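Local structure of endo-1,4-beta-xylanase (Pseudoalteromonas haloplanktis, 2B4F) at residues A116-V121 with V137-A142; W249-F254 with N307-F312; P274-E279 with Y329-A334. The protein hydrolyses internal beta-1,4 linkages of xylan as a cold-adapted family 8 glycoside hydrolase. The protein carries 1 engineered substitution. One frame throughout, in Å; residues are numbered along the deposited sequence.

Contact 1 (A116-V121 with V137-A142). With XYP (beta-D-xylopyranose), chain B; XYP (beta-D-xylopyranose), chain C.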
loop_
_atom_site.group_PDB
_atom_site.type_symbol
_atom_site.label_atom_id
_atom_site.label_comp_id
_atom_site.label_asym_id
_atom_site.label_seq_id
_atom_site.Cartn_x
_atom_site.Cartn_y
_atom_site.Cartn_z
ATOM N N ALA A 116 -15.226 -12.026 -18.747
ATOM C CA ALA A 116 -15.760 -12.224 -17.395
ATOM C C ALA A 116 -14.733 -11.883 -16.314
ATOM O O ALA A 116 -15.102 -11.512 -15.211
ATOM C CB ALA A 116 -16.263 -13.656 -17.201
ATOM N N LYS A 117 -13.457 -12.011 -16.639
ATOM C CA LYS A 117 -12.376 -11.724 -15.686
ATOM C C LYS A 117 -12.184 -10.227 -15.368
ATOM O O LYS A 117 -11.571 -9.882 -14.364
ATOM C CB LYS A 117 -11.069 -12.308 -16.192
ATOM C CG LYS A 117 -10.965 -13.812 -16.020
ATOM C CD LYS A 117 -9.682 -14.341 -16.650
ATOM C CE LYS A 117 -9.496 -15.832 -16.410
ATOM N NZ LYS A 117 -10.264 -16.604 -17.423
ATOM N N LYS A 118 -12.707 -9.369 -16.235
ATOM C CA LYS A 118 -12.637 -7.921 -16.081
ATOM C C LYS A 118 -13.911 -7.336 -15.479
ATOM O O LYS A 118 -13.941 -6.143 -15.130
ATOM C CB LYS A 118 -12.366 -7.264 -17.441
ATOM C CG LYS A 118 -10.889 -7.202 -17.832
ATOM C CD LYS A 118 -10.749 -6.967 -19.322
ATOM C CE LYS A 118 -9.310 -6.962 -19.823
ATOM N NZ LYS A 118 -9.281 -6.378 -21.220
ATOM N N GLN A 119 -14.964 -8.142 -15.330
ATOM C CA GLN A 119 -16.248 -7.603 -14.907
ATOM C C GLN A 119 -16.160 -7.054 -13.500
ATOM O O GLN A 119 -15.827 -7.778 -12.548
ATOM C CB GLN A 119 -17.386 -8.643 -14.996
ATOM C CG GLN A 119 -17.691 -9.062 -16.416
ATOM C CD GLN A 119 -18.722 -10.172 -16.515
ATOM O OE1 GLN A 119 -19.142 -10.738 -15.497
ATOM N NE2 GLN A 119 -19.140 -10.477 -17.743
ATOM N N GLY A 120 -16.430 -5.764 -13.375
ATOM C CA GLY A 120 -16.394 -5.092 -12.083
ATOM C C GLY A 120 -15.034 -4.812 -11.462
ATOM O O GLY A 120 -14.984 -4.236 -10.391
ATOM N N VAL A 121 -13.933 -5.201 -12.109
ATOM C CA VAL A 121 -12.607 -4.878 -11.589
ATOM C C VAL A 121 -12.213 -3.485 -12.069
ATOM O O VAL A 121 -12.846 -2.922 -12.975
ATOM C CB VAL A 121 -11.523 -5.946 -11.964
ATOM C CG1 VAL A 121 -12.036 -7.343 -11.638
ATOM C CG2 VAL A 121 -11.111 -5.841 -13.418
ATOM N N VAL A 137 -6.081 2.582 -20.568
ATOM C CA VAL A 137 -4.919 2.074 -21.303
ATOM C C VAL A 137 -4.846 0.564 -21.143
ATOM O O VAL A 137 -4.699 -0.172 -22.124
ATOM C CB VAL A 137 -3.610 2.739 -20.804
ATOM C CG1 VAL A 137 -2.369 2.177 -21.544
ATOM C CG2 VAL A 137 -3.687 4.246 -20.954
ATOM N N ASP A 138 -4.949 0.102 -19.906
ATOM C CA ASP A 138 -5.034 -1.324 -19.605
ATOM C C ASP A 138 -6.237 -1.534 -18.681
ATOM O O ASP A 138 -6.310 -0.959 -17.577
ATOM C CB ASP A 138 -3.722 -1.781 -18.968
ATOM C CG ASP A 138 -3.665 -3.262 -18.699
ATOM O OD1 ASP A 138 -4.651 -4.009 -18.884
ATOM O OD2 ASP A 138 -2.619 -3.784 -18.293
ATOM N N GLU A 139 -7.193 -2.329 -19.157
ATOM C CA GLU A 139 -8.399 -2.659 -18.398
ATOM C C GLU A 139 -8.165 -3.703 -17.297
ATOM O O GLU A 139 -9.015 -3.867 -16.433
ATOM C CB GLU A 139 -9.492 -3.203 -19.323
ATOM C CG GLU A 139 -9.976 -2.246 -20.398
ATOM C CD GLU A 139 -11.096 -2.855 -21.249
ATOM O OE1 GLU A 139 -11.019 -4.049 -21.550
ATOM O OE2 GLU A 139 -12.050 -2.142 -21.589
ATOM N N GLY A 140 -7.057 -4.429 -17.371
ATOM C CA GLY A 140 -6.665 -5.372 -16.333
ATOM C C GLY A 140 -6.506 -4.685 -14.976
ATOM O O GLY A 140 -6.155 -3.496 -14.921
ATOM N N PRO A 141 -6.761 -5.412 -13.892
ATOM C CA PRO A 141 -6.587 -4.867 -12.542
ATOM C C PRO A 141 -5.178 -5.013 -11.966
ATOM O O PRO A 141 -4.379 -5.848 -12.374
ATOM C CB PRO A 141 -7.589 -5.684 -11.721
ATOM C CG PRO A 141 -7.569 -7.045 -12.359
ATOM C CD PRO A 141 -7.289 -6.795 -13.849
ATOM N N ALA A 142 -4.882 -4.144 -11.012
ATOM C CA ALA A 142 -3.729 -4.273 -10.120
ATOM C C ALA A 142 -4.352 -4.438 -8.725
ATOM O O ALA A 142 -4.737 -3.454 -8.090
ATOM C CB ALA A 142 -2.878 -3.026 -10.201
HETATM C C1 XYP B . -1.003 -7.331 -16.146
HETATM C C2 XYP B . -1.917 -7.236 -17.350
HETATM C C3 XYP B . -2.351 -8.642 -17.798
HETATM C C4 XYP B . -1.120 -9.537 -17.999
HETATM C C5 XYP B . -0.311 -9.500 -16.703
HETATM O O2 XYP B . -3.047 -6.447 -17.024
HETATM O O3 XYP B . -3.168 -8.540 -18.943
HETATM O O4 XYP B . -1.445 -10.890 -18.304
HETATM O O5 XYP B . 0.064 -8.165 -16.390
HETATM C C1 XYP C . 0.633 -3.880 -12.582
HETATM C C2 XYP C . 1.754 -4.436 -13.449
HETATM C C3 XYP C . 1.271 -5.046 -14.788
HETATM C C4 XYP C . -0.056 -5.788 -14.612
HETATM C C5 XYP C . -1.044 -5.008 -13.752
HETATM O O2 XYP C . 2.736 -3.431 -13.675
HETATM O O3 XYP C . 2.237 -5.943 -15.350
HETATM O O4 XYP C . -0.566 -6.013 -15.824
HETATM O O5 XYP C . -0.451 -4.712 -12.518
#

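Contact 2 (W249-F254 with N307-F312). With XYP (beta-D-xylopyranose), chain D; XYP (beta-D-xylopyranose), chain E; XYP (beta-D-xylopyranose), chain F; XYP (beta-D-xylopyranose), chain G.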
loop_
_atom_site.group_PDB
_atom_site.type_symbol
_atom_site.label_atom_id
_atom_site.label_comp_id
_atom_site.label_asym_id
_atom_site.label_seq_id
_atom_site.Cartn_x
_atom_site.Cartn_y
_atom_site.Cartn_z
ATOM N N TRP A 249 19.295 -13.052 0.687
ATOM C CA TRP A 249 19.906 -12.153 1.666
ATOM C C TRP A 249 18.920 -11.165 2.318
ATOM O O TRP A 249 19.189 -9.969 2.440
ATOM C CB TRP A 249 21.106 -11.447 1.029
ATOM C CG TRP A 249 22.212 -12.424 0.840
ATOM C CD1 TRP A 249 22.653 -12.947 -0.334
ATOM C CD2 TRP A 249 22.980 -13.058 1.877
ATOM N NE1 TRP A 249 23.664 -13.853 -0.098
ATOM C CE2 TRP A 249 23.881 -13.947 1.250
ATOM C CE3 TRP A 249 23.006 -12.953 3.269
ATOM C CZ2 TRP A 249 24.813 -14.725 1.972
ATOM C CZ3 TRP A 249 23.926 -13.749 3.997
ATOM C CH2 TRP A 249 24.818 -14.611 3.337
ATOM N N ASN A 250 17.782 -11.716 2.730
ATOM C CA ASN A 250 16.882 -11.131 3.707
ATOM C C ASN A 250 15.968 -10.008 3.207
ATOM O O ASN A 250 15.323 -9.354 4.000
ATOM C CB ASN A 250 17.690 -10.721 4.944
ATOM C CG ASN A 250 18.585 -11.858 5.420
ATOM O OD1 ASN A 250 18.080 -12.923 5.747
ATOM N ND2 ASN A 250 19.909 -11.658 5.395
ATOM N N LEU A 251 15.893 -9.816 1.897
ATOM C CA LEU A 251 14.943 -8.869 1.329
ATOM C C LEU A 251 13.883 -9.651 0.573
ATOM O O LEU A 251 14.211 -10.581 -0.174
ATOM C CB LEU A 251 15.627 -7.887 0.384
ATOM C CG LEU A 251 16.540 -6.847 1.027
ATOM C CD1 LEU A 251 17.150 -5.967 -0.062
ATOM C CD2 LEU A 251 15.808 -6.022 2.100
ATOM N N PRO A 252 12.620 -9.278 0.765
ATOM C CA PRO A 252 11.516 -9.910 0.041
ATOM C C PRO A 252 11.544 -9.482 -1.442
ATOM O O PRO A 252 12.263 -8.534 -1.787
ATOM C CB PRO A 252 10.268 -9.368 0.760
ATOM C CG PRO A 252 10.670 -8.054 1.293
ATOM C CD PRO A 252 12.152 -8.172 1.615
ATOM N N THR A 253 10.785 -10.167 -2.291
ATOM C CA THR A 253 10.857 -9.943 -3.718
ATOM C C THR A 253 9.545 -9.492 -4.344
ATOM O O THR A 253 8.496 -9.533 -3.730
ATOM C CB THR A 253 11.399 -11.201 -4.439
ATOM O OG1 THR A 253 10.419 -12.255 -4.426
ATOM C CG2 THR A 253 12.598 -11.753 -3.692
ATOM N N PHE A 254 9.662 -9.031 -5.579
ATOM C CA PHE A 254 8.562 -8.556 -6.423
ATOM C C PHE A 254 7.459 -9.608 -6.557
ATOM O O PHE A 254 6.285 -9.340 -6.250
ATOM C CB PHE A 254 9.185 -8.163 -7.774
ATOM C CG PHE A 254 8.213 -7.946 -8.891
ATOM C CD1 PHE A 254 6.942 -7.439 -8.677
ATOM C CD2 PHE A 254 8.600 -8.229 -10.201
ATOM C CE1 PHE A 254 6.054 -7.246 -9.752
ATOM C CE2 PHE A 254 7.720 -8.039 -11.264
ATOM C CZ PHE A 254 6.442 -7.548 -11.030
ATOM N N ASN A 307 13.728 -7.087 11.208
ATOM C CA ASN A 307 15.085 -6.958 11.776
ATOM C C ASN A 307 16.140 -7.374 10.755
ATOM O O ASN A 307 17.147 -6.703 10.578
ATOM C CB ASN A 307 15.241 -7.773 13.074
ATOM C CG ASN A 307 14.512 -7.165 14.261
ATOM O OD1 ASN A 307 14.247 -5.970 14.305
ATOM N ND2 ASN A 307 14.221 -7.997 15.264
ATOM N N LYS A 308 15.898 -8.477 10.062
ATOM C CA LYS A 308 16.843 -8.964 9.077
ATOM C C LYS A 308 16.850 -8.128 7.811
ATOM O O LYS A 308 17.895 -7.943 7.218
ATOM C CB LYS A 308 16.580 -10.436 8.742
ATOM C CG LYS A 308 16.878 -11.366 9.935
ATOM C CD LYS A 308 16.126 -12.697 9.893
ATOM C CE LYS A 308 16.503 -13.619 8.752
ATOM N NZ LYS A 308 17.979 -13.877 8.579
ATOM N N ALA A 309 15.692 -7.646 7.371
ATOM C CA ALA A 309 15.667 -6.858 6.134
ATOM C C ALA A 309 16.321 -5.483 6.347
ATOM O O ALA A 309 17.140 -5.075 5.565
ATOM C CB ALA A 309 14.243 -6.705 5.624
ATOM N N LEU A 310 15.934 -4.779 7.405
ATOM C CA LEU A 310 16.552 -3.490 7.737
ATOM C C LEU A 310 18.042 -3.685 7.991
ATOM O O LEU A 310 18.856 -2.842 7.621
ATOM C CB LEU A 310 15.893 -2.868 8.968
ATOM C CG LEU A 310 14.441 -2.443 8.780
ATOM C CD1 LEU A 310 13.881 -1.944 10.099
ATOM C CD2 LEU A 310 14.295 -1.398 7.697
ATOM N N GLY A 311 18.383 -4.829 8.574
ATOM C CA GLY A 311 19.761 -5.204 8.828
ATOM C C GLY A 311 20.563 -5.314 7.558
ATOM O O GLY A 311 21.704 -4.845 7.506
ATOM N N PHE A 312 19.984 -5.934 6.525
ATOM C CA PHE A 312 20.658 -5.988 5.243
ATOM C C PHE A 312 20.851 -4.592 4.644
ATOM O O PHE A 312 21.902 -4.300 4.103
ATOM C CB PHE A 312 19.927 -6.860 4.215
ATOM C CG PHE A 312 20.533 -6.748 2.853
ATOM C CD1 PHE A 312 21.629 -7.533 2.500
ATOM C CD2 PHE A 312 20.076 -5.785 1.960
ATOM C CE1 PHE A 312 22.240 -7.368 1.254
ATOM C CE2 PHE A 312 20.667 -5.616 0.722
ATOM C CZ PHE A 312 21.748 -6.409 0.364
HETATM C C1 XYP D . 21.981 -8.751 9.255
HETATM C C2 XYP D . 21.482 -8.787 7.818
HETATM C C3 XYP D . 22.420 -9.603 6.945
HETATM C C4 XYP D . 23.868 -9.116 7.117
HETATM C C5 XYP D . 24.217 -8.945 8.597
HETATM O O2 XYP D . 20.176 -9.321 7.783
HETATM O O3 XYP D . 22.030 -9.528 5.589
HETATM O O4 XYP D . 24.748 -9.932 6.521
HETATM O O5 XYP D . 23.237 -8.248 9.338
HETATM C C1 XYP E . 25.310 -9.734 5.249
HETATM C C2 XYP E . 26.511 -10.643 5.111
HETATM C C3 XYP E . 27.102 -10.487 3.718
HETATM C C4 XYP E . 26.040 -10.676 2.641
HETATM C C5 XYP E . 24.813 -9.825 2.970
HETATM O O2 XYP E . 27.486 -10.257 6.055
HETATM O O3 XYP E . 28.179 -11.371 3.461
HETATM O O4 XYP E . 26.619 -10.275 1.413
HETATM O O5 XYP E . 24.369 -9.992 4.300
HETATM C C1 XYP F . 26.271 -11.150 0.328
HETATM C C2 XYP F . 25.877 -10.282 -0.835
HETATM C C3 XYP F . 25.579 -11.136 -2.051
HETATM C C4 XYP F . 26.780 -12.036 -2.363
HETATM C C5 XYP F . 27.135 -12.838 -1.114
HETATM O O2 XYP F . 24.742 -9.494 -0.527
HETATM O O3 XYP F . 25.304 -10.287 -3.130
HETATM O O4 XYP F . 26.492 -12.884 -3.463
HETATM O O5 XYP F . 27.304 -11.988 0.010
HETATM C C1 XYP G . 19.832 -7.917 13.983
HETATM C C2 XYP G . 21.073 -7.112 13.685
HETATM C C3 XYP G . 21.208 -6.880 12.180
HETATM C C4 XYP G . 21.107 -8.200 11.416
HETATM C C5 XYP G . 19.822 -8.879 11.851
HETATM O O2 XYP G . 21.012 -5.858 14.329
HETATM O O3 XYP G . 22.431 -6.250 11.886
HETATM O O4 XYP G . 21.073 -7.957 10.027
HETATM O O5 XYP G . 19.845 -9.053 13.253
#

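Contact 3 (P274-E279 with Y329-A334). With XYP (beta-D-xylopyranose), chain F.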
loop_
_atom_site.group_PDB
_atom_site.type_symbol
_atom_site.label_atom_id
_atom_site.label_comp_id
_atom_site.label_asym_id
_atom_site.label_seq_id
_atom_site.Cartn_x
_atom_site.Cartn_y
_atom_site.Cartn_z
ATOM N N PRO A 274 12.541 -8.734 -13.272
ATOM C CA PRO A 274 12.696 -10.116 -12.806
ATOM C C PRO A 274 11.972 -10.329 -11.483
ATOM O O PRO A 274 11.956 -9.435 -10.634
ATOM C CB PRO A 274 14.222 -10.267 -12.650
ATOM C CG PRO A 274 14.768 -9.260 -13.579
ATOM C CD PRO A 274 13.850 -8.079 -13.466
ATOM N N GLY A 275 11.370 -11.503 -11.318
ATOM C CA GLY A 275 10.589 -11.826 -10.141
ATOM C C GLY A 275 11.301 -11.726 -8.801
ATOM O O GLY A 275 10.658 -11.414 -7.783
ATOM N N GLN A 276 12.610 -12.000 -8.786
ATOM C CA GLN A 276 13.365 -12.099 -7.533
ATOM C C GLN A 276 13.988 -10.788 -7.098
ATOM O O GLN A 276 14.661 -10.734 -6.066
ATOM C CB GLN A 276 14.464 -13.193 -7.616
ATOM C CG GLN A 276 15.787 -12.768 -8.285
ATOM C CD GLN A 276 15.718 -12.729 -9.781
ATOM O OE1 GLN A 276 14.713 -13.120 -10.377
ATOM N NE2 GLN A 276 16.781 -12.226 -10.409
ATOM N N TRP A 277 13.781 -9.729 -7.881
ATOM C CA TRP A 277 14.242 -8.405 -7.497
ATOM C C TRP A 277 13.493 -7.890 -6.291
ATOM O O TRP A 277 12.282 -8.017 -6.218
ATOM C CB TRP A 277 14.053 -7.422 -8.641
ATOM C CG TRP A 277 15.151 -7.460 -9.659
ATOM C CD1 TRP A 277 16.074 -8.470 -9.870
ATOM C CD2 TRP A 277 15.431 -6.455 -10.623
ATOM N NE1 TRP A 277 16.906 -8.127 -10.912
ATOM C CE2 TRP A 277 16.532 -6.894 -11.389
ATOM C CE3 TRP A 277 14.845 -5.222 -10.939
ATOM C CZ2 TRP A 277 17.080 -6.129 -12.423
ATOM C CZ3 TRP A 277 15.400 -4.463 -11.965
ATOM C CH2 TRP A 277 16.501 -4.930 -12.697
ATOM N N TYR A 278 14.240 -7.363 -5.324
ATOM C CA TYR A 278 13.730 -6.390 -4.387
ATOM C C TYR A 278 13.719 -5.067 -5.130
ATOM O O TYR A 278 14.757 -4.517 -5.439
ATOM C CB TYR A 278 14.601 -6.317 -3.140
ATOM C CG TYR A 278 14.310 -5.155 -2.231
ATOM C CD1 TYR A 278 13.340 -5.233 -1.252
ATOM C CD2 TYR A 278 15.044 -3.969 -2.342
ATOM C CE1 TYR A 278 13.098 -4.162 -0.392
ATOM C CE2 TYR A 278 14.807 -2.907 -1.513
ATOM C CZ TYR A 278 13.840 -2.994 -0.547
ATOM O OH TYR A 278 13.638 -1.906 0.257
ATOM N N GLU A 279 12.525 -4.601 -5.460
ATOM C CA GLU A 279 12.344 -3.429 -6.281
ATOM C C GLU A 279 11.166 -2.601 -5.743
ATOM O O GLU A 279 10.825 -2.699 -4.582
ATOM C CB GLU A 279 12.203 -3.812 -7.773
ATOM C CG GLU A 279 11.220 -4.924 -8.118
ATOM C CD GLU A 279 9.878 -4.735 -7.453
ATOM O OE1 GLU A 279 8.986 -4.112 -8.089
ATOM O OE2 GLU A 279 9.748 -5.168 -6.284
ATOM N N TYR A 329 17.709 -4.462 -5.374
ATOM C CA TYR A 329 18.682 -5.518 -5.095
ATOM C C TYR A 329 18.184 -6.801 -5.724
ATOM O O TYR A 329 16.962 -7.021 -5.816
ATOM C CB TYR A 329 18.900 -5.686 -3.593
ATOM C CG TYR A 329 19.690 -4.551 -2.976
ATOM C CD1 TYR A 329 19.044 -3.453 -2.437
ATOM C CD2 TYR A 329 21.090 -4.568 -2.962
ATOM C CE1 TYR A 329 19.750 -2.404 -1.891
ATOM C CE2 TYR A 329 21.812 -3.521 -2.411
ATOM C CZ TYR A 329 21.129 -2.426 -1.894
ATOM O OH TYR A 329 21.790 -1.361 -1.351
ATOM N N SER A 330 19.130 -7.632 -6.180
ATOM C CA SER A 330 18.840 -8.983 -6.655
ATOM C C SER A 330 19.886 -9.938 -6.079
ATOM O O SER A 330 21.093 -9.747 -6.269
ATOM C CB SER A 330 18.887 -9.043 -8.175
ATOM O OG SER A 330 18.502 -10.323 -8.639
ATOM N N TYR A 331 19.412 -10.953 -5.370
ATOM C CA TYR A 331 20.268 -11.925 -4.707
ATOM C C TYR A 331 21.325 -11.243 -3.802
ATOM O O TYR A 331 22.485 -11.689 -3.729
ATOM C CB TYR A 331 20.962 -12.805 -5.755
ATOM C CG TYR A 331 20.097 -13.746 -6.540
ATOM C CD1 TYR A 331 19.329 -14.712 -5.896
ATOM C CD2 TYR A 331 20.101 -13.730 -7.948
ATOM C CE1 TYR A 331 18.569 -15.601 -6.612
ATOM C CE2 TYR A 331 19.330 -14.622 -8.674
ATOM C CZ TYR A 331 18.580 -15.560 -7.992
ATOM O OH TYR A 331 17.840 -16.470 -8.673
ATOM N N GLY A 332 20.921 -10.167 -3.123
ATOM C CA GLY A 332 21.826 -9.368 -2.301
ATOM C C GLY A 332 22.764 -8.384 -3.003
ATOM O O GLY A 332 23.537 -7.681 -2.347
ATOM N N GLY A 333 22.692 -8.310 -4.326
ATOM C CA GLY A 333 23.562 -7.447 -5.093
ATOM C C GLY A 333 22.849 -6.222 -5.650
ATOM O O GLY A 333 21.775 -6.330 -6.236
ATOM N N ALA A 334 23.484 -5.065 -5.484
ATOM C CA ALA A 334 22.955 -3.791 -5.946
ATOM C C ALA A 334 22.876 -3.776 -7.464
ATOM O O ALA A 334 23.792 -4.246 -8.160
ATOM C CB ALA A 334 23.848 -2.647 -5.438
HETATM C C1 XYP F . 26.271 -11.150 0.328
HETATM C C2 XYP F . 25.877 -10.282 -0.835
HETATM C C3 XYP F . 25.579 -11.136 -2.051
HETATM C C4 XYP F . 26.780 -12.036 -2.363
HETATM C C5 XYP F . 27.135 -12.838 -1.114
HETATM O O2 XYP F . 24.742 -9.494 -0.527
HETATM O O3 XYP F . 25.304 -10.287 -3.130
HETATM O O4 XYP F . 26.492 -12.884 -3.463
HETATM O O5 XYP F . 27.304 -11.988 0.010
HETATM O O HOH W 1 16.576 -11.702 -4.502
#

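Contact 1 (A116-V121 with V137-A142)
K118 and V121 meet E139 and P141 in a buried contact between a loop and the short strand 138-139 with the turn after it, made of one salt bridge and one apolar patch. It lies among the loops of the (alpha/alpha)6 barrel used by family 8 glycosidases. The 116-121 loop leads from helix 93-107 into strand 123-128. Segment 137-142 contains strand 138-139 and continues into a pocket that holds bound xylo-oligosaccharide. K118 to V121 form a type II beta turn, closed by V121 N to K118 O at 3.2 Å, so the two residues that make the contact stand at its ends. From the first end the K118 chain runs out extended and crosses E139 at about a right angle. NZ reaches OE1 at 2.9 Å and uses the anti lone pair, on the side away from the other carboxylate oxygen. H113 NE2 bonds to the same OE1, so two groups hold this oxygen. At the far end, with CG1 anti to the carbonyl carbon (chi1 -49°), V121 CG2 falls between the backbone N and the carbonyl carbon and lies 3.9 Å from P141 CG. V121 and P141 both also pack on E146 of helix 144-160. Beside the contact, D138 OD1 accepts from G140 N at 2.9 Å, which makes an Asx turn, and the N-H comes from above the carboxylate plane, 46° out of it. The Asx turn and W124 NE1, bonded to the other oxygen, together help hold the carboxylate where D138 OD2 takes the hydroxyl O2 of the chain B xylose at 3.0 Å.

Contact 2 (W249-F254 with N307-F312)
N250 and K308 join the loop after helix 219-243 to helix 300-318, and both take part in a pocket for bound xylo-oligosaccharide. Starting at N250 CB, the side chain first lies 3.6 Å from K308 O. With CG anti to the carbonyl carbon (chi1 -50°), the amide then splits its duties. OD1 accepts from K308 NZ at 3.0 Å, the K308 nitrogen standing above the carbonyl plane, 52° out of it, and G245 N bonds to the same oxygen. ND2 turns to the sugar and donates to O3 of the chain D xylose at 3.0 Å. The same xylose gives its O2 hydroxyl to K308 O at 2.7 Å, so both segments grip one ring. K308 reaches N250 by bending at chi3 and chi4, and S244 OG is a further partner of its NZ.

Alongside these bonds the packing is largely apolar. L251 crosses F312 at about a right angle and sets CD1 3.6 Å from CD2 of the phenyl ring, while its other methyl rests near A309 CB. W249 O approaches F312 CD1 obliquely, and xyloses D, E and F meet the phenyl edge in its plane. W249 works differently: one face of its indole carries two successive sugars, C4 of xylose E 3.8 Å and C1 of xylose F 3.7 Å above the plane, both towards the rim. Swapping the indole of W249 for the methyl of an alanine is likely to leave xyloses E and F without the flat surface they stack on, so that this part of the sugar chain would be held less firmly. Stacking on carbon faces combined with a few directed hydroxyl bonds is the usual chemistry of carbohydrate recognition, and here loop and helix supply it jointly.

Contact 3 (P274-E279 with Y329-A334)
Y278 N donates to Y329 O at 2.8 Å, nearly along the C=O axis, with a weaker C-H contact from W277 CA to the same oxygen at 3.5 Å. The return bond, Y329 N to Y278 O at 3.0 Å, lies in the carbonyl plane and completes an antiparallel hydrogen-bonded pair. On the face of this pair the two tyrosine side chains run side by side, Y278 CD2 at the edge of the Y329 ring. The strands belong to a small three-stranded antiparallel sheet, in which 329-330 and 333-334 form a beta-hairpin closed by a type I' turn from S330 to G333. S330 OG accepts from Q276 NE2 at 3.1 Å, the hydroxyl tilted 22° from the amide plane, while Q276 OE1 goes to G265 N. To get there Q276 puts CG between its backbone N and carbonyl carbon (chi1 83°), which brings that methylene over one face of the Y331 ring, 4.2 Å from its centroid, a CH-pi contact. A water joins Q276 O to Y331 N. At the hairpin tip, G332 O takes the O2 hydroxyl of the chain F xylose at 2.8 Å.

Overall arrangement
Contacts 1 and 2 are buried and contact 3 partly so, though the centres of all three lie about 18 to 20 Å from that of the chain, beside bound sugar. Contacts 2 and 3 are neighbours: F254 N lies 2.9 Å from W277 O, a probable hydrogen bond, F312 and Y329 meet edge-to-face, and both contacts reach the chain F xylose. Contact 1 stands apart, its centre about 32 Å from that of contact 2, in another glycan pocket. It sets a salt bridge beside a small apolar contact, a loop against strand 138-139 and its turn; contact 2 relies on a lysine-to-amide hydrogen bond and aromatic packing against a helix, and contact 3 on backbone pairing of strands helped by Q276.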